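Local atomic coordinates of putative fructose-aminoacid-6-phosphate deglycase (Bacillus subtilis, PDB entry 3EUA), a protein that converts a range of fructosamine 6-phosphates to glucose 6-phosphate and a free amino acid. Residues F158-E163 with D287-G292; I196-S201 with P245-L250; E231-P236 with E260-F265. All coordinates share one frame; numbering follows the deposited sequence.

Contact 1 (F158-E163 with D287-G292); sequences FEQAIE and DDSVKG
The oxygen Gln160 O accepts a hydrogen bond of 2.8 Å from water 1, and the same water takes the N-H of Asp287, with Asp287 N 2.9 Å from its oxygen. No direct hydrogen bond links the two helix starts, so this bridge is their polar link. The axes of the two short helical segments, 158-163 and 288-292, pass 8.9 Å apart and cross at -60°. Beside the water bridge, the branched side chain of Val290 fills the crossing: CG2 lies 3.5 Å from Gln160 O, while CG1 faces the backbone of Ala161 and comes within 4.3 Å of Ala161 CB. Ala161, being small, offers little bulk where the compact Val290 packs. Gln160 and Asp287 run side by side in the same direction, CB of Gln160 resting 3.9 Å from CB of Asp287. A chi1 of -165° swings the Asp287 carboxylate away from its own backbone nitrogen and over the start of helix 288-313, where OD2 caps Ser289 N at 3.1 Å, met from above the carboxylate plane. Aspartate suits this N-cap, since its negative charge would be favoured by the helix end. The chemistry thus implies a modest joint of one water and a few alkyl contacts.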
ATOM      1  N   PHE A 158      -4.546  15.403 -21.777  1.00 25.65           N
ATOM      2  CA  PHE A 158      -5.741  14.702 -22.210  1.00 25.48           C
ATOM      3  C   PHE A 158      -5.696  14.146 -23.649  1.00 25.57           C
ATOM      4  O   PHE A 158      -5.977  12.982 -23.866  1.00 24.87           O
ATOM      5  CB  PHE A 158      -6.959  15.608 -22.067  1.00 25.75           C
ATOM      6  CG  PHE A 158      -8.247  14.944 -22.478  1.00 25.35           C
ATOM      7  CD1 PHE A 158      -8.876  14.053 -21.619  1.00 26.67           C
ATOM      8  CD2 PHE A 158      -8.836  15.218 -23.704  1.00 27.79           C
ATOM      9  CE1 PHE A 158     -10.076  13.447 -21.975  1.00 27.39           C
ATOM     10  CE2 PHE A 158     -10.028  14.614 -24.075  1.00 27.19           C
ATOM     11  CZ  PHE A 158     -10.644  13.727 -23.212  1.00 26.53           C
ATOM     12  N   GLU A 159      -5.353  14.986 -24.616  1.00 25.40           N
ATOM     13  CA  GLU A 159      -5.302  14.566 -26.016  1.00 26.01           C
ATOM     14  C   GLU A 159      -4.321  13.417 -26.273  1.00 24.98           C
ATOM     15  O   GLU A 159      -4.611  12.451 -26.994  1.00 24.37           O
ATOM     16  CB  GLU A 159      -4.902  15.749 -26.900  1.00 26.06           C
ATOM     17  CG  GLU A 159      -4.861  15.372 -28.387  1.00 28.47           C
ATOM     18  CD  GLU A 159      -4.495  16.507 -29.314  1.00 28.89           C
ATOM     19  OE1 GLU A 159      -4.645  17.700 -28.963  1.00 31.70           O
ATOM     20  OE2 GLU A 159      -4.066  16.170 -30.434  1.00 35.07           O
ATOM     21  N   GLN A 160      -3.152  13.542 -25.678  1.00 24.67           N
ATOM     22  CA  GLN A 160      -2.108  12.546 -25.865  1.00 24.74           C
ATOM     23  C   GLN A 160      -2.447  11.253 -25.085  1.00 23.34           C
ATOM     24  O   GLN A 160      -2.064  10.165 -25.498  1.00 22.73           O
ATOM     25  CB  GLN A 160      -0.742  13.140 -25.519  1.00 25.05           C
ATOM     26  CG  GLN A 160      -0.356  14.353 -26.423  1.00 28.21           C
ATOM     27  CD  GLN A 160      -1.136  15.675 -26.134  1.00 32.34           C
ATOM     28  OE1 GLN A 160      -1.615  15.915 -25.019  1.00 32.05           O
ATOM     29  NE2 GLN A 160      -1.221  16.557 -27.157  1.00 36.85           N
ATOM     30  N   ALA A 161      -3.187  11.376 -23.987  1.00 22.29           N
ATOM     31  CA  ALA A 161      -3.609  10.205 -23.216  1.00 21.89           C
ATOM     32  C   ALA A 161      -4.627   9.416 -24.017  1.00 21.75           C
ATOM     33  O   ALA A 161      -4.500   8.191 -24.157  1.00 21.48           O
ATOM     34  CB  ALA A 161      -4.193  10.616 -21.879  1.00 20.89           C
ATOM     35  N   ILE A 162      -5.633  10.116 -24.536  1.00 21.72           N
ATOM     36  CA  ILE A 162      -6.691   9.488 -25.340  1.00 22.45           C
ATOM     37  C   ILE A 162      -6.133   8.910 -26.638  1.00 22.53           C
ATOM     38  O   ILE A 162      -6.464   7.774 -26.990  1.00 22.31           O
ATOM     39  CB  ILE A 162      -7.845  10.439 -25.696  1.00 22.44           C
ATOM     40  CG1 ILE A 162      -8.510  11.003 -24.468  1.00 23.87           C
ATOM     41  CG2 ILE A 162      -8.962   9.699 -26.409  1.00 23.38           C
ATOM     42  CD1 ILE A 162      -9.055   9.913 -23.536  1.00 26.12           C
ATOM     43  N   GLU A 163      -5.284   9.653 -27.330  1.00 22.95           N
ATOM     44  CA  GLU A 163      -4.668   9.117 -28.557  1.00 23.34           C
ATOM     45  C   GLU A 163      -3.812   7.901 -28.204  1.00 23.00           C
ATOM     46  O   GLU A 163      -3.794   6.896 -28.930  1.00 23.00           O
ATOM     47  CB  GLU A 163      -3.789  10.152 -29.292  1.00 23.76           C
ATOM     48  CG  GLU A 163      -4.521  11.331 -29.952  1.00 24.23           C
ATOM     49  N   ASP A 287       2.868   9.150 -27.239  1.00 26.99           N
ATOM     50  CA  ASP A 287       3.594  10.364 -26.875  1.00 27.04           C
ATOM     51  C   ASP A 287       4.421  10.148 -25.592  1.00 26.69           C
ATOM     52  O   ASP A 287       3.974   9.489 -24.651  1.00 25.88           O
ATOM     53  CB  ASP A 287       2.606  11.513 -26.673  1.00 26.97           C
ATOM     54  CG  ASP A 287       3.279  12.882 -26.653  1.00 29.05           C
ATOM     55  OD1 ASP A 287       3.576  13.391 -27.743  1.00 31.33           O
ATOM     56  OD2 ASP A 287       3.438  13.494 -25.579  1.00 30.46           O
ATOM     57  N   ASP A 288       5.635  10.703 -25.571  1.00 26.79           N
ATOM     58  CA  ASP A 288       6.518  10.613 -24.409  1.00 27.01           C
ATOM     59  C   ASP A 288       5.862  11.112 -23.113  1.00 26.59           C
ATOM     60  O   ASP A 288       6.172  10.610 -22.022  1.00 26.37           O
ATOM     61  CB  ASP A 288       7.813  11.432 -24.644  1.00 27.79           C
ATOM     62  CG  ASP A 288       8.770  10.808 -25.682  1.00 30.60           C
ATOM     63  OD1 ASP A 288       8.532   9.668 -26.127  1.00 34.92           O
ATOM     64  OD2 ASP A 288       9.794  11.464 -26.062  1.00 34.77           O
ATOM     65  N   SER A 289       4.977  12.099 -23.221  1.00 25.47           N
ATOM     66  CA  SER A 289       4.305  12.655 -22.048  1.00 24.72           C
ATOM     67  C   SER A 289       3.428  11.649 -21.291  1.00 24.34           C
ATOM     68  O   SER A 289       3.148  11.831 -20.114  1.00 24.90           O
ATOM     69  CB  SER A 289       3.454  13.855 -22.482  1.00 24.87           C
ATOM     70  OG  SER A 289       2.441  13.498 -23.408  1.00 23.33           O
ATOM     71  N   VAL A 290       3.016  10.577 -21.957  1.00 23.53           N
ATOM     72  CA  VAL A 290       2.136   9.583 -21.351  1.00 22.81           C
ATOM     73  C   VAL A 290       2.629   8.120 -21.437  1.00 22.60           C
ATOM     74  O   VAL A 290       1.925   7.245 -20.925  1.00 22.34           O
ATOM     75  CB  VAL A 290       0.696   9.702 -21.964  1.00 22.74           C
ATOM     76  CG1 VAL A 290       0.096  11.068 -21.675  1.00 22.64           C
ATOM     77  CG2 VAL A 290       0.695   9.464 -23.470  1.00 22.16           C
ATOM     78  N   LYS A 291       3.803   7.830 -22.039  1.00 22.34           N
ATOM     79  CA  LYS A 291       4.320   6.438 -22.112  1.00 22.43           C
ATOM     80  C   LYS A 291       4.398   5.761 -20.732  1.00 21.54           C
ATOM     81  O   LYS A 291       4.041   4.580 -20.536  1.00 20.14           O
ATOM     82  CB  LYS A 291       5.746   6.346 -22.685  1.00 22.61           C
ATOM     83  CG  LYS A 291       6.004   6.737 -24.104  1.00 24.82           C
ATOM     84  CD  LYS A 291       7.378   6.154 -24.489  1.00 24.85           C
ATOM     85  CE  LYS A 291       8.050   6.838 -25.698  1.00 29.79           C
ATOM     86  NZ  LYS A 291       7.262   6.892 -26.931  1.00 32.83           N
ATOM     87  N   GLY A 292       4.840   6.533 -19.741  1.00 20.62           N
ATOM     88  CA  GLY A 292       4.999   5.995 -18.391  1.00 19.69           C
ATOM     89  C   GLY A 292       3.676   5.661 -17.744  1.00 19.45           C
ATOM     90  O   GLY A 292       3.586   4.708 -16.935  1.00 18.76           O
TER
HETATM   91  O   HOH W   1      -0.014   9.478 -27.207  1.00 26.65           O

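Contact 2 (I196-S201 with P245-L250)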
ATOM      1  N   ILE A 196       5.460 -17.618  -5.770  1.00 18.06           N
ATOM      2  CA  ILE A 196       6.036 -16.808  -6.834  1.00 17.69           C
ATOM      3  C   ILE A 196       5.831 -15.359  -6.450  1.00 18.02           C
ATOM      4  O   ILE A 196       4.687 -14.914  -6.281  1.00 18.13           O
ATOM      5  CB  ILE A 196       5.386 -17.026  -8.207  1.00 17.15           C
ATOM      6  CG1 ILE A 196       5.464 -18.494  -8.653  1.00 17.55           C
ATOM      7  CG2 ILE A 196       6.057 -16.065  -9.244  1.00 15.65           C
ATOM      8  CD1 ILE A 196       4.593 -18.841  -9.916  1.00 18.66           C
ATOM      9  N   TYR A 197       6.931 -14.642  -6.264  1.00 17.66           N
ATOM     10  CA  TYR A 197       6.875 -13.216  -5.930  1.00 17.60           C
ATOM     11  C   TYR A 197       6.713 -12.377  -7.168  1.00 17.34           C
ATOM     12  O   TYR A 197       7.046 -12.805  -8.271  1.00 17.32           O
ATOM     13  CB  TYR A 197       8.173 -12.793  -5.231  1.00 17.40           C
ATOM     14  CG  TYR A 197       8.310 -13.271  -3.818  1.00 18.26           C
ATOM     15  CD1 TYR A 197       7.829 -12.493  -2.778  1.00 18.37           C
ATOM     16  CD2 TYR A 197       8.905 -14.485  -3.503  1.00 17.67           C
ATOM     17  CE1 TYR A 197       7.932 -12.908  -1.445  1.00 18.27           C
ATOM     18  CE2 TYR A 197       9.022 -14.909  -2.170  1.00 17.54           C
ATOM     19  CZ  TYR A 197       8.540 -14.107  -1.146  1.00 18.99           C
ATOM     20  OH  TYR A 197       8.632 -14.493   0.182  1.00 18.07           O
ATOM     21  N   THR A 198       6.143 -11.185  -7.003  1.00 17.34           N
ATOM     22  CA  THR A 198       6.081 -10.220  -8.065  1.00 17.23           C
ATOM     23  C   THR A 198       6.776  -8.979  -7.499  1.00 17.32           C
ATOM     24  O   THR A 198       6.959  -8.844  -6.255  1.00 17.94           O
ATOM     25  CB  THR A 198       4.658  -9.865  -8.532  1.00 17.83           C
ATOM     26  OG1 THR A 198       3.931  -9.234  -7.461  1.00 16.81           O
ATOM     27  CG2 THR A 198       3.921 -11.107  -9.062  1.00 16.06           C
HETATM   28  N   MSE A 199       7.209  -8.105  -8.388  1.00 17.87           N
HETATM   29  CA  MSE A 199       7.888  -6.878  -7.985  1.00 18.38           C
HETATM   30  C   MSE A 199       7.826  -5.772  -9.041  1.00 17.59           C
HETATM   31  O   MSE A 199       7.983  -6.018 -10.203  1.00 18.26           O
HETATM   32  CB  MSE A 199       9.334  -7.202  -7.621  1.00 19.46           C
HETATM   33  CG  MSE A 199      10.159  -6.023  -7.284  1.00 19.19           C
HETATM   34 SE   MSE A 199      11.718  -6.417  -6.205  0.75 19.97          SE
HETATM   35  CE  MSE A 199      12.371  -4.954  -6.807  1.00 18.86           C
ATOM     36  N   ALA A 200       7.572  -4.553  -8.599  1.00 17.67           N
ATOM     37  CA  ALA A 200       7.487  -3.372  -9.471  1.00 17.34           C
ATOM     38  C   ALA A 200       7.410  -2.115  -8.582  1.00 17.84           C
ATOM     39  O   ALA A 200       7.397  -2.230  -7.343  1.00 17.50           O
ATOM     40  CB  ALA A 200       6.289  -3.449 -10.405  1.00 17.47           C
ATOM     41  N   SER A 201       7.418  -0.937  -9.207  1.00 18.15           N
ATOM     42  CA  SER A 201       7.321   0.344  -8.499  1.00 19.09           C
ATOM     43  C   SER A 201       6.467   1.337  -9.281  1.00 18.91           C
ATOM     44  O   SER A 201       5.909   1.019 -10.337  1.00 17.92           O
ATOM     45  CB  SER A 201       8.717   0.939  -8.243  1.00 19.83           C
ATOM     46  OG  SER A 201       9.363   1.264  -9.460  1.00 21.15           O
ATOM     47  N   PRO A 245      11.230 -18.074  -7.123  1.00 19.86           N
ATOM     48  CA  PRO A 245      10.754 -17.381  -8.306  1.00 19.20           C
ATOM     49  C   PRO A 245      10.267 -15.928  -8.087  1.00 18.96           C
ATOM     50  O   PRO A 245       9.478 -15.636  -7.167  1.00 18.62           O
ATOM     51  CB  PRO A 245       9.563 -18.227  -8.756  1.00 19.59           C
ATOM     52  CG  PRO A 245       9.687 -19.519  -8.059  1.00 19.30           C
ATOM     53  CD  PRO A 245      10.295 -19.149  -6.755  1.00 20.22           C
ATOM     54  N   PHE A 246      10.740 -15.044  -8.955  1.00 19.04           N
ATOM     55  CA  PHE A 246      10.365 -13.626  -8.973  1.00 19.01           C
ATOM     56  C   PHE A 246       9.935 -13.186 -10.352  1.00 19.02           C
ATOM     57  O   PHE A 246      10.643 -13.448 -11.318  1.00 18.91           O
ATOM     58  CB  PHE A 246      11.557 -12.725  -8.576  1.00 19.96           C
ATOM     59  CG  PHE A 246      11.613 -12.374  -7.089  1.00 20.45           C
ATOM     60  CD1 PHE A 246      12.154 -13.252  -6.161  1.00 20.82           C
ATOM     61  CD2 PHE A 246      11.122 -11.164  -6.640  1.00 20.13           C
ATOM     62  CE1 PHE A 246      12.211 -12.916  -4.802  1.00 21.59           C
ATOM     63  CE2 PHE A 246      11.164 -10.839  -5.281  1.00 20.82           C
ATOM     64  CZ  PHE A 246      11.705 -11.716  -4.375  1.00 21.15           C
ATOM     65  N   ILE A 247       8.775 -12.537 -10.438  1.00 18.69           N
ATOM     66  CA  ILE A 247       8.295 -11.921 -11.653  1.00 18.60           C
ATOM     67  C   ILE A 247       8.613 -10.452 -11.423  1.00 18.61           C
ATOM     68  O   ILE A 247       8.120  -9.857 -10.453  1.00 19.07           O
ATOM     69  CB  ILE A 247       6.783 -12.032 -11.884  1.00 18.63           C
ATOM     70  CG1 ILE A 247       6.348 -13.471 -12.164  1.00 17.85           C
ATOM     71  CG2 ILE A 247       6.345 -11.102 -13.054  1.00 20.01           C
ATOM     72  CD1 ILE A 247       4.831 -13.606 -12.103  1.00 20.69           C
ATOM     73  N   ILE A 248       9.408  -9.874 -12.305  1.00 18.72           N
ATOM     74  CA  ILE A 248       9.859  -8.498 -12.182  1.00 18.99           C
ATOM     75  C   ILE A 248       9.405  -7.643 -13.343  1.00 18.84           C
ATOM     76  O   ILE A 248       9.614  -7.979 -14.508  1.00 17.98           O
ATOM     77  CB  ILE A 248      11.382  -8.496 -12.108  1.00 19.27           C
ATOM     78  CG1 ILE A 248      11.799  -9.195 -10.811  1.00 19.04           C
ATOM     79  CG2 ILE A 248      11.935  -7.053 -12.251  1.00 20.51           C
ATOM     80  CD1 ILE A 248      13.311  -9.283 -10.556  1.00 19.49           C
ATOM     81  N   LEU A 249       8.749  -6.532 -13.015  1.00 19.08           N
ATOM     82  CA  LEU A 249       8.227  -5.643 -14.036  1.00 19.76           C
ATOM     83  C   LEU A 249       9.012  -4.353 -14.119  1.00 19.90           C
ATOM     84  O   LEU A 249       9.309  -3.742 -13.111  1.00 21.39           O
ATOM     85  CB  LEU A 249       6.778  -5.263 -13.747  1.00 19.54           C
ATOM     86  CG  LEU A 249       5.821  -6.423 -13.522  1.00 20.37           C
ATOM     87  CD1 LEU A 249       4.444  -5.849 -13.141  1.00 18.78           C
ATOM     88  CD2 LEU A 249       5.778  -7.392 -14.707  1.00 20.12           C
ATOM     89  N   LEU A 250       9.361  -3.958 -15.324  1.00 20.27           N
ATOM     90  CA  LEU A 250      10.069  -2.713 -15.529  1.00 20.47           C
ATOM     91  C   LEU A 250       9.189  -1.881 -16.433  1.00 20.40           C
ATOM     92  O   LEU A 250       8.852  -2.299 -17.544  1.00 20.67           O
ATOM     93  CB  LEU A 250      11.464  -2.911 -16.112  1.00 21.39           C
ATOM     94  CG  LEU A 250      12.444  -3.665 -15.216  1.00 21.83           C
ATOM     95  CD1 LEU A 250      12.395  -5.180 -15.558  1.00 22.33           C
ATOM     96  CD2 LEU A 250      13.804  -3.071 -15.415  1.00 23.08           C
TER
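Two first torsions bring Tyr197 and Phe246 together. Tyr197 places CG anti to its carbonyl carbon (chi1 -74°), whereas Phe246 is rotated off a staggered position (chi1 -93°), which lays its ring under the neighbouring side chain. Tyr197 CB then sits over the middle of that ring, 3.6 Å from the Phe246 centroid, in a CH-pi contact. The rings themselves form an offset stack, planes at 12° and the Tyr197 and Phe246 centroids 4.9 Å apart. The backbones make a parallel ladder: Ile247 N reaches Tyr197 O at 2.8 Å, flanked by bonds from Tyr197 N to Pro245 O and from Leu249 N to Met199 O; the bond from Met199 N to Ile247 O is weak. On the other face Thr198 and Ile247 lie alongside each other, beta-branched residues that suit extended, buried strands. Just ahead of the strand, Ile196 CG2 touches Ile247 CG1 at 3.9 Å. The threonine hydroxyl is satisfied by Ser212, and Tyr197 OH by His223 of the second subunit. Both strands are inner ones, between 226-228 and 273-277 in the parallel sheet of the second SIS domain, with helix 205-220 over the Thr198 and Ile247 face and helix 256-269 on the side of Met199, modelled as selenomethionine.

Contact 3 (E231-P236 with E260-F265); sequences EYFHGP and ERALTF
Tyr232 opens the contact by laying its ring against helix 256-269, its CD2 4.0 Å from Ala262 CB; the small alanine lets the ring come up to the helix. Farther out along the ring CE2 comes within 3.7 Å of Phe265 CD2, and the hydroxyl lies in the plane of the Phe265 ring at its edge, hydrogen-bonded to Ser266 in the next helical position. A tyrosine suits this place because its ring stays in apolar company while its polar end finds a partner. Phe233 follows, a flat ring with both faces used: Tyr232 CD2 sits over the centre of one, and the guanidinium of Arg261 lies on the other. This is a cation-pi stack, Arg261 CZ 4.2 Å from the Phe233 centroid and the planes at 20°. Arginine suits the spot because its long, extended chain runs along the ring, CD passing 3.5 Å from Phe233 CE2, before the flat charged end stacks. The edge of Phe233 points toward the face of Phe265, offset, planes at 81°, with Phe233 CE1 3.6 Å from Phe265 CB. His234 next hydrogen-bonds Glu89 of the second subunit, whose carboxylate also pairs with Arg261; the C-terminal carboxylate of Tyr329 of that subunit is a further partner of the arginine. Gly235 then turns the loop through backbone angles that call for glycine. Through Tyr232 and Phe233 the loop 231-236, between strands 226-228 and 246-250, packs on helix 256-269, while Tyr232 also leans on Met199 of strand 197-200, joining loop, helix and sheet.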
ATOM      1  N   GLU A 231      11.290  -0.724  -1.619  1.00 21.03           N
ATOM      2  CA  GLU A 231      11.223  -1.433  -0.330  1.00 21.00           C
ATOM      3  C   GLU A 231      12.081  -2.717  -0.256  1.00 20.51           C
ATOM      4  O   GLU A 231      12.570  -3.079   0.824  1.00 20.15           O
ATOM      5  CB  GLU A 231       9.752  -1.768  -0.035  1.00 21.31           C
ATOM      6  CG  GLU A 231       8.828  -0.555   0.322  1.00 23.41           C
ATOM      7  CD  GLU A 231       9.181   0.071   1.663  1.00 25.81           C
ATOM      8  OE1 GLU A 231       8.543  -0.333   2.661  1.00 25.77           O
ATOM      9  OE2 GLU A 231      10.149   0.871   1.745  1.00 23.62           O
ATOM     10  N   TYR A 232      12.196  -3.400  -1.400  1.00 19.84           N
ATOM     11  CA  TYR A 232      12.984  -4.624  -1.600  1.00 19.13           C
ATOM     12  C   TYR A 232      14.324  -4.614  -0.897  1.00 18.40           C
ATOM     13  O   TYR A 232      14.670  -5.557  -0.199  1.00 18.89           O
ATOM     14  CB  TYR A 232      13.249  -4.764  -3.104  1.00 18.15           C
ATOM     15  CG  TYR A 232      13.959  -6.030  -3.601  1.00 18.26           C
ATOM     16  CD1 TYR A 232      13.399  -7.295  -3.387  1.00 19.18           C
ATOM     17  CD2 TYR A 232      15.111  -5.958  -4.381  1.00 17.48           C
ATOM     18  CE1 TYR A 232      13.972  -8.447  -3.879  1.00 17.41           C
ATOM     19  CE2 TYR A 232      15.685  -7.123  -4.904  1.00 19.09           C
ATOM     20  CZ  TYR A 232      15.103  -8.361  -4.644  1.00 17.61           C
ATOM     21  OH  TYR A 232      15.662  -9.530  -5.143  1.00 20.06           O
ATOM     22  N   PHE A 233      15.056  -3.512  -1.038  1.00 18.34           N
ATOM     23  CA  PHE A 233      16.404  -3.392  -0.483  1.00 18.57           C
ATOM     24  C   PHE A 233      16.451  -3.045   1.008  1.00 19.22           C
ATOM     25  O   PHE A 233      17.543  -2.840   1.577  1.00 19.05           O
ATOM     26  CB  PHE A 233      17.234  -2.388  -1.311  1.00 18.18           C
ATOM     27  CG  PHE A 233      17.552  -2.868  -2.683  1.00 17.69           C
ATOM     28  CD1 PHE A 233      18.450  -3.899  -2.858  1.00 17.42           C
ATOM     29  CD2 PHE A 233      16.956  -2.303  -3.805  1.00 17.30           C
ATOM     30  CE1 PHE A 233      18.741  -4.374  -4.108  1.00 18.38           C
ATOM     31  CE2 PHE A 233      17.234  -2.766  -5.061  1.00 18.63           C
ATOM     32  CZ  PHE A 233      18.153  -3.803  -5.224  1.00 19.05           C
ATOM     33  N   HIS A 234      15.279  -3.086   1.655  1.00 19.92           N
ATOM     34  CA  HIS A 234      15.170  -2.775   3.072  1.00 20.41           C
ATOM     35  C   HIS A 234      14.523  -3.898   3.844  1.00 20.78           C
ATOM     36  O   HIS A 234      13.913  -3.679   4.900  1.00 21.19           O
ATOM     37  CB  HIS A 234      14.493  -1.426   3.210  1.00 20.28           C
ATOM     38  CG  HIS A 234      15.264  -0.374   2.499  1.00 21.16           C
ATOM     39  ND1 HIS A 234      16.447   0.139   2.999  1.00 22.41           N
ATOM     40  CD2 HIS A 234      15.107   0.160   1.271  1.00 20.85           C
ATOM     41  CE1 HIS A 234      16.953   0.987   2.120  1.00 22.50           C
ATOM     42  NE2 HIS A 234      16.159   1.017   1.065  1.00 21.86           N
ATOM     43  N   GLY A 235      14.710  -5.111   3.320  1.00 20.25           N
ATOM     44  CA  GLY A 235      14.281  -6.295   3.995  1.00 20.55           C
ATOM     45  C   GLY A 235      13.977  -7.489   3.126  1.00 19.81           C
ATOM     46  O   GLY A 235      14.600  -8.533   3.288  1.00 20.37           O
ATOM     47  N   PRO A 236      12.964  -7.366   2.262  1.00 19.56           N
ATOM     48  CA  PRO A 236      12.514  -8.498   1.406  1.00 18.90           C
ATOM     49  C   PRO A 236      13.589  -9.203   0.578  1.00 18.55           C
ATOM     50  O   PRO A 236      13.500 -10.424   0.386  1.00 18.12           O
ATOM     51  CB  PRO A 236      11.460  -7.865   0.502  1.00 18.19           C
ATOM     52  CG  PRO A 236      10.893  -6.763   1.327  1.00 20.18           C
ATOM     53  CD  PRO A 236      12.079  -6.195   2.112  1.00 19.31           C
ATOM     54  N   GLU A 260      15.081  -1.191 -12.169  1.00 20.00           N
ATOM     55  CA  GLU A 260      16.388  -1.551 -12.717  1.00 20.47           C
ATOM     56  C   GLU A 260      17.364  -2.003 -11.627  1.00 19.71           C
ATOM     57  O   GLU A 260      18.076  -2.977 -11.795  1.00 19.42           O
ATOM     58  CB  GLU A 260      16.979  -0.344 -13.465  1.00 20.73           C
ATOM     59  CG  GLU A 260      16.168   0.062 -14.716  1.00 21.61           C
ATOM     60  CD  GLU A 260      16.705   1.309 -15.453  1.00 23.82           C
ATOM     61  OE1 GLU A 260      17.266   2.241 -14.832  1.00 28.60           O
ATOM     62  OE2 GLU A 260      16.508   1.364 -16.668  1.00 27.00           O
ATOM     63  N   ARG A 261      17.372  -1.298 -10.498  1.00 19.15           N
ATOM     64  CA  ARG A 261      18.270  -1.640  -9.405  1.00 18.51           C
ATOM     65  C   ARG A 261      17.894  -3.009  -8.831  1.00 18.35           C
ATOM     66  O   ARG A 261      18.773  -3.849  -8.577  1.00 18.15           O
ATOM     67  CB  ARG A 261      18.240  -0.543  -8.332  1.00 18.38           C
ATOM     68  CG  ARG A 261      19.187  -0.734  -7.201  1.00 18.99           C
ATOM     69  CD  ARG A 261      18.847   0.181  -6.081  1.00 20.43           C
ATOM     70  NE  ARG A 261      19.767   0.006  -4.955  1.00 20.68           N
ATOM     71  CZ  ARG A 261      19.556   0.520  -3.744  1.00 22.05           C
ATOM     72  NH1 ARG A 261      18.474   1.244  -3.489  1.00 22.23           N
ATOM     73  NH2 ARG A 261      20.419   0.293  -2.765  1.00 21.85           N
ATOM     74  N   ALA A 262      16.601  -3.227  -8.647  1.00 18.14           N
ATOM     75  CA  ALA A 262      16.047  -4.491  -8.123  1.00 18.06           C
ATOM     76  C   ALA A 262      16.390  -5.669  -9.038  1.00 17.93           C
ATOM     77  O   ALA A 262      16.799  -6.732  -8.574  1.00 18.42           O
ATOM     78  CB  ALA A 262      14.549  -4.340  -7.953  1.00 17.27           C
ATOM     79  N   LEU A 263      16.233  -5.470 -10.340  1.00 18.59           N
ATOM     80  CA  LEU A 263      16.541  -6.504 -11.323  1.00 18.49           C
ATOM     81  C   LEU A 263      18.013  -6.850 -11.281  1.00 18.55           C
ATOM     82  O   LEU A 263      18.380  -8.035 -11.291  1.00 18.41           O
ATOM     83  CB  LEU A 263      16.178  -6.041 -12.739  1.00 18.86           C
ATOM     84  CG  LEU A 263      16.502  -7.031 -13.872  1.00 19.81           C
ATOM     85  CD1 LEU A 263      15.860  -8.420 -13.640  1.00 17.39           C
ATOM     86  CD2 LEU A 263      16.107  -6.437 -15.247  1.00 18.79           C
ATOM     87  N   THR A 264      18.856  -5.826 -11.261  1.00 18.67           N
ATOM     88  CA  THR A 264      20.300  -6.033 -11.225  1.00 18.86           C
ATOM     89  C   THR A 264      20.690  -6.966 -10.069  1.00 19.04           C
ATOM     90  O   THR A 264      21.424  -7.935 -10.266  1.00 18.30           O
ATOM     91  CB  THR A 264      21.080  -4.675 -11.121  1.00 19.10           C
ATOM     92  OG1 THR A 264      20.822  -3.890 -12.289  1.00 19.13           O
ATOM     93  CG2 THR A 264      22.561  -4.899 -11.014  1.00 18.93           C
ATOM     94  N   PHE A 265      20.198  -6.659  -8.869  1.00 19.02           N
ATOM     95  CA  PHE A 265      20.504  -7.467  -7.716  1.00 19.15           C
ATOM     96  C   PHE A 265      19.981  -8.887  -7.883  1.00 19.59           C
ATOM     97  O   PHE A 265      20.723  -9.842  -7.678  1.00 19.50           O
ATOM     98  CB  PHE A 265      19.887  -6.839  -6.463  1.00 19.59           C
ATOM     99  CG  PHE A 265      20.126  -7.623  -5.228  1.00 18.33           C
ATOM    100  CD1 PHE A 265      21.309  -7.475  -4.529  1.00 19.15           C
ATOM    101  CD2 PHE A 265      19.152  -8.492  -4.732  1.00 20.47           C
ATOM    102  CE1 PHE A 265      21.539  -8.176  -3.390  1.00 19.44           C
ATOM    103  CE2 PHE A 265      19.374  -9.227  -3.580  1.00 19.79           C
ATOM    104  CZ  PHE A 265      20.561  -9.060  -2.906  1.00 19.64           C
TER

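Overall arrangement
Along the chain the first segment of contact 1 comes first and its second comes last, so everything in contacts 2 and 3 falls between them. Contact 1 joins the starts of helices 158-190 and 288-313, its centre about 26 Å from that of contact 2 and about 29 Å from that of contact 3, without touching either. Contacts 2 and 3 have centres about 10 Å apart and alternate in sequence: strand 197-200, loop 231-236, strand 246-250, helix 256-269. They meet through Phe246 on Tyr232 and Leu250 on Leu263, with sheet, helix and loop packed against one another in the second SIS domain. Both also reach the second subunit, consistent with a role in the subunit contacts of the homooctamer.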